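PDB 5LXZ: secreted protein from Streptomyces lividans TK24, which probably acts as a secreted copper-radical oxidase of the AA5 family, related to galactose oxidase, with copper bound at its metalloradical centre. Local coordinates for residues 299-304 with 309-314; 313-318 with 323-328; 249-254 with 259-264. The protein carries 1 engineered substitution. All coordinates share one frame; numbering follows the deposited sequence.

How the contacts relate
Going from the N terminus, contact 3 comes first. It closes the short turn between strands 250-253 and 259-262, which start one kelch blade. Contact 1 repeats the pattern in the next blade, where strands 301-303 and 309-311 form the hairpin. Contact 2 begins where contact 1 ends, overlapping it at Gly313 and Ala314. It folds the long connection to strand 328-330 back on itself. Contact 3 closes before the other two open, and none encloses another. Contacts 1 and 3 touch through two threonine hydroxyls of strand 250-253, which tie that strand to strand 301-303 and the residues just before it. Tyr311 links contact 1 to contact 2. Contacts 2 and 3 do not touch.

Contact 1. Residues 299-304 with 309-314; sequences PALFLM and IFYSGA
Leu301 lays its CD2 methyl against Tyr311, 3.6 Å from Tyr311 CB. The same methyl also reaches Tyr311 CD1. The CG of Leu301 sits beside its own backbone N, anti to the carbonyl carbon (chi1 -60°), and this carries the tip across to the tyrosine. The approach to the ring is oblique. Pro299 continues the packing along the ring, with its CB 3.7 Å from Tyr311 CE1. On the same face as Leu301, Ile309 CG2 meets Leu301 CB at 3.7 Å. The pairs Leu301-Tyr311 and Leu303-Ile309 are non-hydrogen-bonded.

Phe302 and Phe310 form the hydrogen-bonded pair on the other face. Phe302 N gives to Phe310 O at 2.8 Å, and Phe310 N returns a bond to Phe302 O. Met304 lays its SD 3.7 Å from Phe310 CB, the two side chains crossing at a slant. Beyond the strands, Ser312 N bonds to Ala300 O at 3.1 Å, and Ala300 N bonds to Ala314 O. Ser312 OG takes the N-H of Ala314 in an ST turn and is also bonded to Thr354 OG1 of the next blade. Its chi1 of 73° places the oxygen for this.

The Phe302 ring meets Tyr365 edge-to-face, and Tyr311 OH bonds to Gly324 O. All touching residues are buried. The chemistry is therefore divided: backbone bonds fix the register of this kelch hairpin, while the side chains join it mainly by apolar contact.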
ATOM      1  N   PRO A 299       4.830   4.654  -1.524  1.00  5.42           N
ATOM      2  CA  PRO A 299       5.780   4.833  -0.429  1.00  5.21           C
ATOM      3  C   PRO A 299       5.069   4.787   0.895  1.00  5.18           C
ATOM      4  O   PRO A 299       4.023   5.372   1.069  1.00  5.46           O
ATOM      5  CB  PRO A 299       6.400   6.201  -0.676  1.00  5.23           C
ATOM      6  CG  PRO A 299       5.292   6.923  -1.426  1.00  5.25           C
ATOM      7  CD  PRO A 299       4.604   5.908  -2.279  1.00  5.49           C
ATOM      8  N   ALA A 300       5.617   4.072   1.868  1.00  5.03           N
ATOM      9  CA  ALA A 300       4.998   3.990   3.179  1.00  5.21           C
ATOM     10  C   ALA A 300       5.313   5.230   3.994  1.00  5.39           C
ATOM     11  O   ALA A 300       6.396   5.334   4.558  1.00  5.61           O
ATOM     12  CB  ALA A 300       5.463   2.737   3.891  1.00  5.61           C
ATOM     13  N   LEU A 301       4.363   6.166   4.027  1.00  5.18           N
ATOM     14  CA  LEU A 301       4.558   7.503   4.586  1.00  5.43           C
ATOM     15  C   LEU A 301       3.594   7.705   5.756  1.00  5.69           C
ATOM     16  O   LEU A 301       2.382   7.725   5.551  1.00  6.78           O
ATOM     17  CB  LEU A 301       4.278   8.564   3.536  1.00  5.42           C
ATOM     18  CG  LEU A 301       5.150   8.508   2.289  1.00  5.84           C
ATOM     19  CD1 LEU A 301       4.687   9.560   1.280  1.00  6.29           C
ATOM     20  CD2 LEU A 301       6.615   8.742   2.612  1.00  6.11           C
ATOM     21  N   PHE A 302       4.145   7.932   6.932  1.00  5.80           N
ATOM     22  CA  PHE A 302       3.332   8.028   8.156  1.00  5.83           C
ATOM     23  C   PHE A 302       3.547   9.373   8.827  1.00  5.96           C
ATOM     24  O   PHE A 302       4.683   9.828   8.968  1.00  6.19           O
ATOM     25  CB  PHE A 302       3.754   6.951   9.140  1.00  6.31           C
ATOM     26  CG  PHE A 302       3.356   5.546   8.726  1.00  6.84           C
ATOM     27  CD1 PHE A 302       4.104   4.830   7.837  1.00  7.26           C
ATOM     28  CD2 PHE A 302       2.217   4.965   9.237  1.00  7.54           C
ATOM     29  CE1 PHE A 302       3.709   3.556   7.454  1.00  7.77           C
ATOM     30  CE2 PHE A 302       1.837   3.700   8.884  1.00  8.27           C
ATOM     31  CZ  PHE A 302       2.570   3.007   7.964  1.00  8.04           C
ATOM     32  N   LEU A 303       2.470   9.942   9.369  1.00  6.34           N
ATOM     33  CA  LEU A 303       2.601  11.170  10.132  1.00  6.83           C
ATOM     34  C   LEU A 303       3.161  10.901  11.514  1.00  7.32           C
ATOM     35  O   LEU A 303       2.587  10.130  12.305  1.00  6.92           O
ATOM     36  CB  LEU A 303       1.234  11.845  10.248  1.00  6.89           C
ATOM     37  CG  LEU A 303       1.211  13.190  10.962  1.00  7.56           C
ATOM     38  CD1 LEU A 303       1.965  14.257  10.191  1.00  8.45           C
ATOM     39  CD2 LEU A 303      -0.263  13.592  11.082  1.00  8.03           C
ATOM     40  N   MET A 304       4.218  11.644  11.856  1.00  7.13           N
ATOM     41  CA  MET A 304       4.895  11.575  13.136  1.00  7.85           C
ATOM     42  C   MET A 304       4.328  12.640  14.098  1.00  8.11           C
ATOM     43  O   MET A 304       3.709  13.630  13.676  1.00  8.06           O
ATOM     44  CB  MET A 304       6.376  11.845  12.938  1.00  8.39           C
ATOM     45  CG  MET A 304       7.036  10.875  11.978  1.00  8.60           C
ATOM     46  SD  MET A 304       8.688  11.422  11.443  1.00  8.96           S
ATOM     47  CE  MET A 304       9.506  11.887  12.986  1.00 10.00           C
ATOM     48  N   ILE A 309       6.906  13.591   8.275  1.00  6.36           N
ATOM     49  CA  ILE A 309       6.485  12.336   7.697  1.00  6.58           C
ATOM     50  C   ILE A 309       7.627  11.339   7.757  1.00  6.58           C
ATOM     51  O   ILE A 309       8.746  11.641   7.302  1.00  6.96           O
ATOM     52  CB  ILE A 309       6.043  12.546   6.246  1.00  7.15           C
ATOM     53  CG1 ILE A 309       4.692  13.240   6.158  1.00  7.71           C
ATOM     54  CG2 ILE A 309       5.970  11.212   5.452  1.00  7.08           C
ATOM     55  CD1 ILE A 309       3.464  12.429   6.597  1.00  8.78           C
ATOM     56  N   PHE A 310       7.349  10.154   8.308  1.00  6.15           N
ATOM     57  CA  PHE A 310       8.290   9.094   8.281  1.00  6.20           C
ATOM     58  C   PHE A 310       8.083   8.230   7.070  1.00  5.84           C
ATOM     59  O   PHE A 310       6.985   7.741   6.849  1.00  6.03           O
ATOM     60  CB  PHE A 310       8.176   8.235   9.538  1.00  6.55           C
ATOM     61  CG  PHE A 310       9.188   7.114   9.601  1.00  7.62           C
ATOM     62  CD1 PHE A 310      10.543   7.408   9.517  1.00  8.57           C
ATOM     63  CD2 PHE A 310       8.805   5.815   9.662  1.00  8.41           C
ATOM     64  CE1 PHE A 310      11.481   6.396   9.592  1.00  9.26           C
ATOM     65  CE2 PHE A 310       9.760   4.786   9.734  1.00  8.92           C
ATOM     66  CZ  PHE A 310      11.076   5.094   9.698  1.00  8.83           C
ATOM     67  N   TYR A 311       9.153   8.100   6.286  1.00  5.44           N
ATOM     68  CA  TYR A 311       9.190   7.149   5.152  1.00  5.48           C
ATOM     69  C   TYR A 311       9.949   5.965   5.629  1.00  5.56           C
ATOM     70  O   TYR A 311      11.150   6.060   5.901  1.00  5.60           O
ATOM     71  CB  TYR A 311       9.859   7.800   3.966  1.00  5.41           C
ATOM     72  CG  TYR A 311      10.154   6.869   2.808  1.00  5.34           C
ATOM     73  CD1 TYR A 311       9.148   6.044   2.264  1.00  5.51           C
ATOM     74  CD2 TYR A 311      11.394   6.829   2.218  1.00  5.38           C
ATOM     75  CE1 TYR A 311       9.409   5.214   1.183  1.00  5.54           C
ATOM     76  CE2 TYR A 311      11.627   6.060   1.110  1.00  5.66           C
ATOM     77  CZ  TYR A 311      10.636   5.244   0.596  1.00  5.63           C
ATOM     78  OH  TYR A 311      10.804   4.465  -0.515  1.00  6.48           O
ATOM     79  N   SER A 312       9.300   4.800   5.627  1.00  5.67           N
ATOM     80  CA  SER A 312       9.922   3.609   6.181  1.00  6.00           C
ATOM     81  C   SER A 312      10.870   2.964   5.165  1.00  6.23           C
ATOM     82  O   SER A 312      11.621   2.083   5.561  1.00  6.97           O
ATOM     83  CB  SER A 312       8.880   2.583   6.589  1.00  6.17           C
ATOM     84  OG  SER A 312       8.305   1.974   5.437  1.00  5.83           O
ATOM     85  N   GLY A 313      10.804   3.360   3.914  1.00  5.75           N
ATOM     86  CA  GLY A 313      11.517   2.712   2.828  1.00  5.83           C
ATOM     87  C   GLY A 313      10.688   1.685   2.073  1.00  5.64           C
ATOM     88  O   GLY A 313      11.020   1.356   0.931  1.00  5.68           O
ATOM     89  N   ALA A 314       9.602   1.200   2.662  1.00  5.63           N
ATOM     90  CA  ALA A 314       8.747   0.211   1.992  1.00  5.54           C
ATOM     91  C   ALA A 314       8.012   0.877   0.855  1.00  5.48           C
ATOM     92  O   ALA A 314       7.599   2.048   0.978  1.00  5.78           O
ATOM     93  CB  ALA A 314       7.749  -0.403   2.967  1.00  5.38           C
TER

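Contact 2. Residues 313-318 with 323-328; sequences GANAGY and VGRTPG. With ACT (acetate ion), chain E.
Arg325 and Asn315 meet with their flat ends nearly perpendicular, the guanidinium and amide planes 89° apart. The closest atoms are Asn315 OD1 and Arg325 NH1, at 3.6 Å, and OD1 lies oblique to the guanidinium. The arginine chain bends at chi2 (-82°), which turns its end back toward 313-318. Water 2 bridges the two groups. It accepts from Asn315 ND2 and from Arg325 NH1, the latter at 2.8 Å, and lies in the guanidinium plane at its edge. The strongest partner of Arg325 is Glu350, which forms a salt bridge with NH1.

Asn315 ND2 gives to Gly313 O at 2.9 Å, with that oxygen in the amide plane, and OD1 takes a weak bond from Gly317 N. Tyr318 O is 3.1 Å from Arg325 NH2, but the angle is too poor for a hydrogen bond. Water 1 donates to both Gly313 O and Arg325 O. Direct packing is slight, and water carries much of the link.

An acetate, probably from the crystallisation liquor, takes a weak bond from Gly324 N. Both segments lie in the long, irregular loop between the second and third strands of a kelch propeller blade, with the Tyr318 side chain about 8 Å from the copper.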
ATOM      1  N   GLY A 313      10.804   3.360   3.914  1.00  5.75           N
ATOM      2  CA  GLY A 313      11.517   2.712   2.828  1.00  5.83           C
ATOM      3  C   GLY A 313      10.688   1.685   2.073  1.00  5.64           C
ATOM      4  O   GLY A 313      11.020   1.356   0.931  1.00  5.68           O
ATOM      5  N   ALA A 314       9.602   1.200   2.662  1.00  5.63           N
ATOM      6  CA  ALA A 314       8.747   0.211   1.992  1.00  5.54           C
ATOM      7  C   ALA A 314       8.012   0.877   0.855  1.00  5.48           C
ATOM      8  O   ALA A 314       7.599   2.048   0.978  1.00  5.78           O
ATOM      9  CB  ALA A 314       7.749  -0.403   2.967  1.00  5.38           C
ATOM     10  N   ASN A 315       7.884   0.180  -0.261  1.00  5.64           N
ATOM     11  CA  ASN A 315       7.295   0.770  -1.466  1.00  5.60           C
ATOM     12  C   ASN A 315       6.965  -0.333  -2.448  1.00  5.98           C
ATOM     13  O   ASN A 315       7.385  -1.445  -2.253  1.00  6.23           O
ATOM     14  CB  ASN A 315       8.287   1.749  -2.137  1.00  5.95           C
ATOM     15  CG  ASN A 315       9.498   1.057  -2.733  1.00  6.53           C
ATOM     16  OD1 ASN A 315       9.492   0.708  -3.892  1.00  6.17           O
ATOM     17  ND2 ASN A 315      10.510   0.786  -1.914  1.00  6.45           N
ATOM     18  N   ALA A 316       6.198  -0.009  -3.467  1.00  6.25           N
ATOM     19  CA  ALA A 316       5.745  -0.984  -4.472  1.00  6.75           C
ATOM     20  C   ALA A 316       6.584  -0.953  -5.740  1.00  7.99           C
ATOM     21  O   ALA A 316       6.274  -1.675  -6.702  1.00  9.64           O
ATOM     22  CB  ALA A 316       4.269  -0.786  -4.791  1.00  7.06           C
ATOM     23  N   GLY A 317       7.649  -0.173  -5.736  1.00  7.49           N
ATOM     24  CA  GLY A 317       8.610  -0.128  -6.823  1.00  7.66           C
ATOM     25  C   GLY A 317       8.391   0.980  -7.829  1.00  7.75           C
ATOM     26  O   GLY A 317       7.640   1.929  -7.591  1.00  7.79           O
ATOM     27  N   TYR A 318       9.096   0.869  -8.955  1.00  7.66           N
ATOM     28  CA  TYR A 318       9.196   1.888 -10.001  1.00  8.25           C
ATOM     29  C   TYR A 318      10.112   3.033  -9.612  1.00  7.90           C
ATOM     30  O   TYR A 318      10.407   3.257  -8.434  1.00  8.23           O
ATOM     31  CB  TYR A 318       7.841   2.401 -10.502  1.00  9.07           C
ATOM     32  CG  TYR A 318       7.002   1.320 -11.122  1.00 10.70           C
ATOM     33  CD1 TYR A 318       7.234   0.930 -12.433  1.00 11.80           C
ATOM     34  CD2 TYR A 318       5.989   0.682 -10.415  1.00 12.64           C
ATOM     35  CE1 TYR A 318       6.492  -0.070 -13.023  1.00 13.40           C
ATOM     36  CE2 TYR A 318       5.223  -0.310 -11.006  1.00 13.73           C
ATOM     37  CZ  TYR A 318       5.516  -0.696 -12.309  1.00 15.04           C
ATOM     38  OH  TYR A 318       4.765  -1.709 -12.920  1.00 19.54           O
ATOM     39  N   VAL A 323      17.101   7.147  -5.760  1.00 12.20           N
ATOM     40  CA  VAL A 323      16.390   8.323  -5.337  1.00 12.58           C
ATOM     41  C   VAL A 323      15.203   7.786  -4.558  1.00 10.72           C
ATOM     42  O   VAL A 323      14.409   7.001  -5.080  1.00 11.26           O
ATOM     43  CB  VAL A 323      15.853   9.159  -6.513  1.00 13.56           C
ATOM     44  CG1 VAL A 323      15.081  10.351  -6.008  1.00 14.40           C
ATOM     45  CG2 VAL A 323      17.015   9.576  -7.420  1.00 14.93           C
ATOM     46  N   GLY A 324      15.037   8.261  -3.335  1.00  9.53           N
ATOM     47  CA  GLY A 324      13.861   7.926  -2.567  1.00  8.94           C
ATOM     48  C   GLY A 324      13.780   6.504  -2.081  1.00  8.36           C
ATOM     49  O   GLY A 324      12.694   5.971  -1.881  1.00  7.78           O
ATOM     50  N   ARG A 325      14.928   5.852  -1.951  1.00  8.14           N
ATOM     51  CA  ARG A 325      14.977   4.496  -1.550  1.00  8.59           C
ATOM     52  C   ARG A 325      15.478   4.341  -0.132  1.00  7.93           C
ATOM     53  O   ARG A 325      15.507   3.224   0.385  1.00  9.10           O
ATOM     54  CB  ARG A 325      15.854   3.674  -2.515  1.00  9.47           C
ATOM     55  CG  ARG A 325      15.324   3.682  -3.904  1.00 11.12           C
ATOM     56  CD  ARG A 325      14.249   2.681  -4.067  1.00 12.16           C
ATOM     57  NE  ARG A 325      13.851   2.561  -5.469  1.00 13.18           N
ATOM     58  CZ  ARG A 325      13.109   1.561  -5.939  1.00 12.97           C
ATOM     59  NH1 ARG A 325      12.810   0.552  -5.163  1.00 10.69           N
ATOM     60  NH2 ARG A 325      12.760   1.546  -7.228  1.00 12.67           N
ATOM     61  N   THR A 326      15.927   5.429   0.477  1.00  7.80           N
ATOM     62  CA  THR A 326      16.460   5.331   1.868  1.00  7.95           C
ATOM     63  C   THR A 326      15.351   5.761   2.849  1.00  7.15           C
ATOM     64  O   THR A 326      14.766   6.826   2.638  1.00  6.51           O
ATOM     65  CB  THR A 326      17.654   6.255   2.055  1.00  9.07           C
ATOM     66  OG1 THR A 326      18.633   5.965   1.021  1.00 10.28           O
ATOM     67  CG2 THR A 326      18.325   5.988   3.374  1.00 10.02           C
ATOM     68  N   PRO A 327      15.107   5.000   3.919  1.00  6.67           N
ATOM     69  CA  PRO A 327      14.183   5.492   4.960  1.00  6.63           C
ATOM     70  C   PRO A 327      14.617   6.832   5.501  1.00  6.58           C
ATOM     71  O   PRO A 327      15.777   7.174   5.554  1.00  6.55           O
ATOM     72  CB  PRO A 327      14.287   4.447   6.063  1.00  7.01           C
ATOM     73  CG  PRO A 327      14.853   3.242   5.426  1.00  7.65           C
ATOM     74  CD  PRO A 327      15.732   3.721   4.320  1.00  7.42           C
ATOM     75  N   GLY A 328      13.651   7.600   5.968  1.00  6.35           N
ATOM     76  CA  GLY A 328      14.003   8.869   6.569  1.00  6.42           C
ATOM     77  C   GLY A 328      12.788   9.667   7.000  1.00  6.62           C
ATOM     78  O   GLY A 328      11.664   9.271   6.833  1.00  7.02           O
TER
HETATM   79  C   ACT E 704      18.208  10.009  -2.106  1.00 42.49           C
HETATM   80  O   ACT E 704      17.262  10.634  -2.608  1.00 47.28           O
HETATM   81  OXT ACT E 704      17.995   8.974  -1.442  1.00 41.22           O
HETATM   82  CH3 ACT E 704      19.605  10.522  -2.322  1.00 43.81           C
HETATM   83  O   HOH W   1      13.229   1.947  -0.565  1.00  8.90           O
HETATM   84  O   HOH W   2      13.312  -0.094  -2.435  1.00  8.73           O
HETATM   85  O   HOH W   3      11.378  -0.934  -8.935  1.00 16.61           O

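Contact 3. Residues 249-254 with 259-264; sequences PTLTTL and ILSVSG. With EDO (1,2-ethanediol), chain P.
Leu251 CB lies 3.8 Å from Ile259 CG2, and the two side chains cross at about a right angle. CB also lies near O2 of a bound 1,2-ethanediol. The next atom, Leu251 CG, still touches the Ile259 CG2 methyl, at 4.0 Å. Leu251 CD1 then reaches Ser261, 3.6 Å from OG, with Ser261 CB close behind. CG sits beside the backbone N, anti to the carbonyl carbon (chi1 -90°), and chi2 near 55° then points CD1 at Ser261. Beyond the hairpin, Leu251 packs on Leu92 and Ala94 of strand 91-102.

Ile259 is shared. Its CG2 serves Leu251, while its CD1 runs to Thr253 OG1, 3.4 Å away. Leu251-Ser261 and Thr253-Ile259 are non-hydrogen-bonded pairs.

The hydrogen-bonded pairs are Thr250-Val262 and Thr252-Leu260, each with two backbone bonds. Leu260 N gives to Thr252 O at 2.9 Å. Their side chains are on the other face, where Leu260 and Val262 pack on Trp330. Leu254, just past the strand, lays its CG against Leu260 CB at 4.0 Å. The hydroxyls of Thr250 and Thr252 are bonded to Pro299 O and Leu301 O in the next blade.

The edge of strand 250-253 turned away from strand 259-262 carries the ethanediol, probably from the crystallisation liquor. Leu251 N gives to its O2 at 2.9 Å with an N-H...O angle of 164°, and the molecule is also bonded to His83 N. This antiparallel hairpin of an edge strand and its partner, with neighbouring sheets on both faces, is the opening pair of a four-stranded kelch beta-propeller blade.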
ATOM      1  N   PRO A 249      -0.319   5.929  -6.226  1.00  6.30           N
ATOM      2  CA  PRO A 249       0.132   6.957  -5.301  1.00  6.31           C
ATOM      3  C   PRO A 249      -0.118   6.559  -3.819  1.00  6.09           C
ATOM      4  O   PRO A 249      -1.027   5.766  -3.520  1.00  6.06           O
ATOM      5  CB  PRO A 249      -0.747   8.132  -5.673  1.00  6.38           C
ATOM      6  CG  PRO A 249      -2.041   7.497  -5.944  1.00  6.28           C
ATOM      7  CD  PRO A 249      -1.705   6.186  -6.645  1.00  6.42           C
ATOM      8  N   THR A 250       0.680   7.143  -2.919  1.00  5.92           N
ATOM      9  CA  THR A 250       0.275   7.142  -1.512  1.00  6.04           C
ATOM     10  C   THR A 250      -0.450   8.415  -1.198  1.00  6.07           C
ATOM     11  O   THR A 250       0.004   9.488  -1.580  1.00  6.17           O
ATOM     12  CB  THR A 250       1.491   6.981  -0.597  1.00  6.29           C
ATOM     13  OG1 THR A 250       1.877   5.603  -0.667  1.00  6.51           O
ATOM     14  CG2 THR A 250       1.202   7.300   0.854  1.00  6.48           C
ATOM     15  N   LEU A 251      -1.571   8.270  -0.477  1.00  6.33           N
ATOM     16  CA  LEU A 251      -2.276   9.391   0.135  1.00  6.89           C
ATOM     17  C   LEU A 251      -2.095   9.296   1.628  1.00  6.89           C
ATOM     18  O   LEU A 251      -2.369   8.232   2.198  1.00  7.50           O
ATOM     19  CB  LEU A 251      -3.755   9.303  -0.201  1.00  7.05           C
ATOM     20  CG  LEU A 251      -4.202  10.019  -1.481  1.00  8.52           C
ATOM     21  CD1 LEU A 251      -3.489   9.624  -2.708  1.00  9.33           C
ATOM     22  CD2 LEU A 251      -5.722   9.808  -1.626  1.00  8.81           C
ATOM     23  N   THR A 252      -1.626  10.337   2.264  1.00  7.09           N
ATOM     24  CA  THR A 252      -1.360  10.288   3.702  1.00  7.54           C
ATOM     25  C   THR A 252      -1.731  11.612   4.359  1.00  7.58           C
ATOM     26  O   THR A 252      -1.529  12.672   3.793  1.00  7.26           O
ATOM     27  CB  THR A 252       0.116   9.865   3.949  1.00  8.30           C
ATOM     28  OG1 THR A 252       0.271   9.446   5.307  1.00  9.34           O
ATOM     29  CG2 THR A 252       1.099  10.905   3.601  1.00  8.80           C
ATOM     30  N   THR A 253      -2.309  11.534   5.542  1.00  7.10           N
ATOM     31  CA  THR A 253      -2.770  12.749   6.244  1.00  7.67           C
ATOM     32  C   THR A 253      -1.643  13.511   6.890  1.00  7.68           C
ATOM     33  O   THR A 253      -0.779  12.912   7.550  1.00  8.12           O
ATOM     34  CB  THR A 253      -3.725  12.315   7.335  1.00  8.30           C
ATOM     35  OG1 THR A 253      -4.808  11.582   6.727  1.00  8.96           O
ATOM     36  CG2 THR A 253      -4.250  13.507   8.116  1.00  8.75           C
ATOM     37  N   LEU A 254      -1.648  14.816   6.694  1.00  7.42           N
ATOM     38  CA  LEU A 254      -0.669  15.706   7.307  1.00  7.68           C
ATOM     39  C   LEU A 254      -1.193  16.265   8.650  1.00  7.96           C
ATOM     40  O   LEU A 254      -2.324  16.037   9.050  1.00  8.51           O
ATOM     41  CB  LEU A 254      -0.338  16.842   6.336  1.00  8.57           C
ATOM     42  CG  LEU A 254       0.268  16.410   4.998  1.00  9.34           C
ATOM     43  CD1 LEU A 254       0.474  17.641   4.113  1.00 10.49           C
ATOM     44  CD2 LEU A 254       1.601  15.705   5.183  1.00 10.57           C
ATOM     45  N   ILE A 259      -4.515  16.162   2.921  1.00  7.60           N
ATOM     46  CA  ILE A 259      -4.022  14.869   2.421  1.00  7.29           C
ATOM     47  C   ILE A 259      -2.979  15.044   1.346  1.00  6.81           C
ATOM     48  O   ILE A 259      -3.221  15.681   0.326  1.00  7.11           O
ATOM     49  CB  ILE A 259      -5.150  14.007   1.870  1.00  7.32           C
ATOM     50  CG1 ILE A 259      -6.348  13.940   2.824  1.00  8.29           C
ATOM     51  CG2 ILE A 259      -4.623  12.627   1.473  1.00  7.68           C
ATOM     52  CD1 ILE A 259      -6.040  13.397   4.195  1.00  8.99           C
ATOM     53  N   LEU A 260      -1.787  14.533   1.621  1.00  6.53           N
ATOM     54  CA  LEU A 260      -0.686  14.580   0.699  1.00  6.95           C
ATOM     55  C   LEU A 260      -0.758  13.387  -0.259  1.00  6.84           C
ATOM     56  O   LEU A 260      -0.836  12.244   0.192  1.00  6.83           O
ATOM     57  CB  LEU A 260       0.613  14.605   1.476  1.00  7.55           C
ATOM     58  CG  LEU A 260       1.908  14.678   0.660  1.00  8.18           C
ATOM     59  CD1 LEU A 260       2.106  16.015   0.014  1.00  9.35           C
ATOM     60  CD2 LEU A 260       3.058  14.386   1.588  1.00  8.78           C
ATOM     61  N   SER A 261      -0.623  13.654  -1.540  1.00  6.55           N
ATOM     62  CA  SER A 261      -0.532  12.611  -2.574  1.00  6.58           C
ATOM     63  C   SER A 261       0.873  12.622  -3.167  1.00  6.92           C
ATOM     64  O   SER A 261       1.358  13.673  -3.594  1.00  6.87           O
ATOM     65  CB  SER A 261      -1.560  12.841  -3.616  1.00  7.44           C
ATOM     66  OG  SER A 261      -1.437  11.834  -4.585  1.00  8.68           O
ATOM     67  N   VAL A 262       1.515  11.454  -3.113  1.00  6.34           N
ATOM     68  CA  VAL A 262       2.903  11.271  -3.480  1.00  6.86           C
ATOM     69  C   VAL A 262       3.055  10.152  -4.474  1.00  6.77           C
ATOM     70  O   VAL A 262       2.519   9.045  -4.297  1.00  7.00           O
ATOM     71  CB  VAL A 262       3.749  10.965  -2.236  1.00  7.16           C
ATOM     72  CG1 VAL A 262       5.215  10.824  -2.536  1.00  7.86           C
ATOM     73  CG2 VAL A 262       3.558  12.095  -1.232  1.00  7.39           C
ATOM     74  N   SER A 263       3.878  10.439  -5.474  1.00  6.69           N
ATOM     75  CA  SER A 263       4.349   9.432  -6.426  1.00  7.31           C
ATOM     76  C   SER A 263       3.241   8.920  -7.324  1.00  7.53           C
ATOM     77  O   SER A 263       2.248   9.600  -7.553  1.00  7.52           O
ATOM     78  CB  SER A 263       5.145   8.325  -5.711  1.00  7.93           C
ATOM     79  OG  SER A 263       5.898   7.563  -6.687  1.00  9.61           O
ATOM     80  N   GLY A 264       3.450   7.751  -7.904  1.00  7.25           N
ATOM     81  CA  GLY A 264       2.594   7.164  -8.893  1.00  7.68           C
ATOM     82  C   GLY A 264       3.197   7.215 -10.296  1.00  8.56           C
ATOM     83  O   GLY A 264       4.206   7.864 -10.527  1.00 10.28           O
TER
HETATM   84  C1  EDO P 715      -1.995   3.688  -0.384  1.00 19.36           C
HETATM   85  O1  EDO P 715      -3.419   3.536  -0.510  1.00 21.21           O
HETATM   86  C2  EDO P 715      -1.701   4.687   0.678  1.00 19.35           C
HETATM   87  O2  EDO P 715      -2.628   5.743   0.401  1.00 15.27           O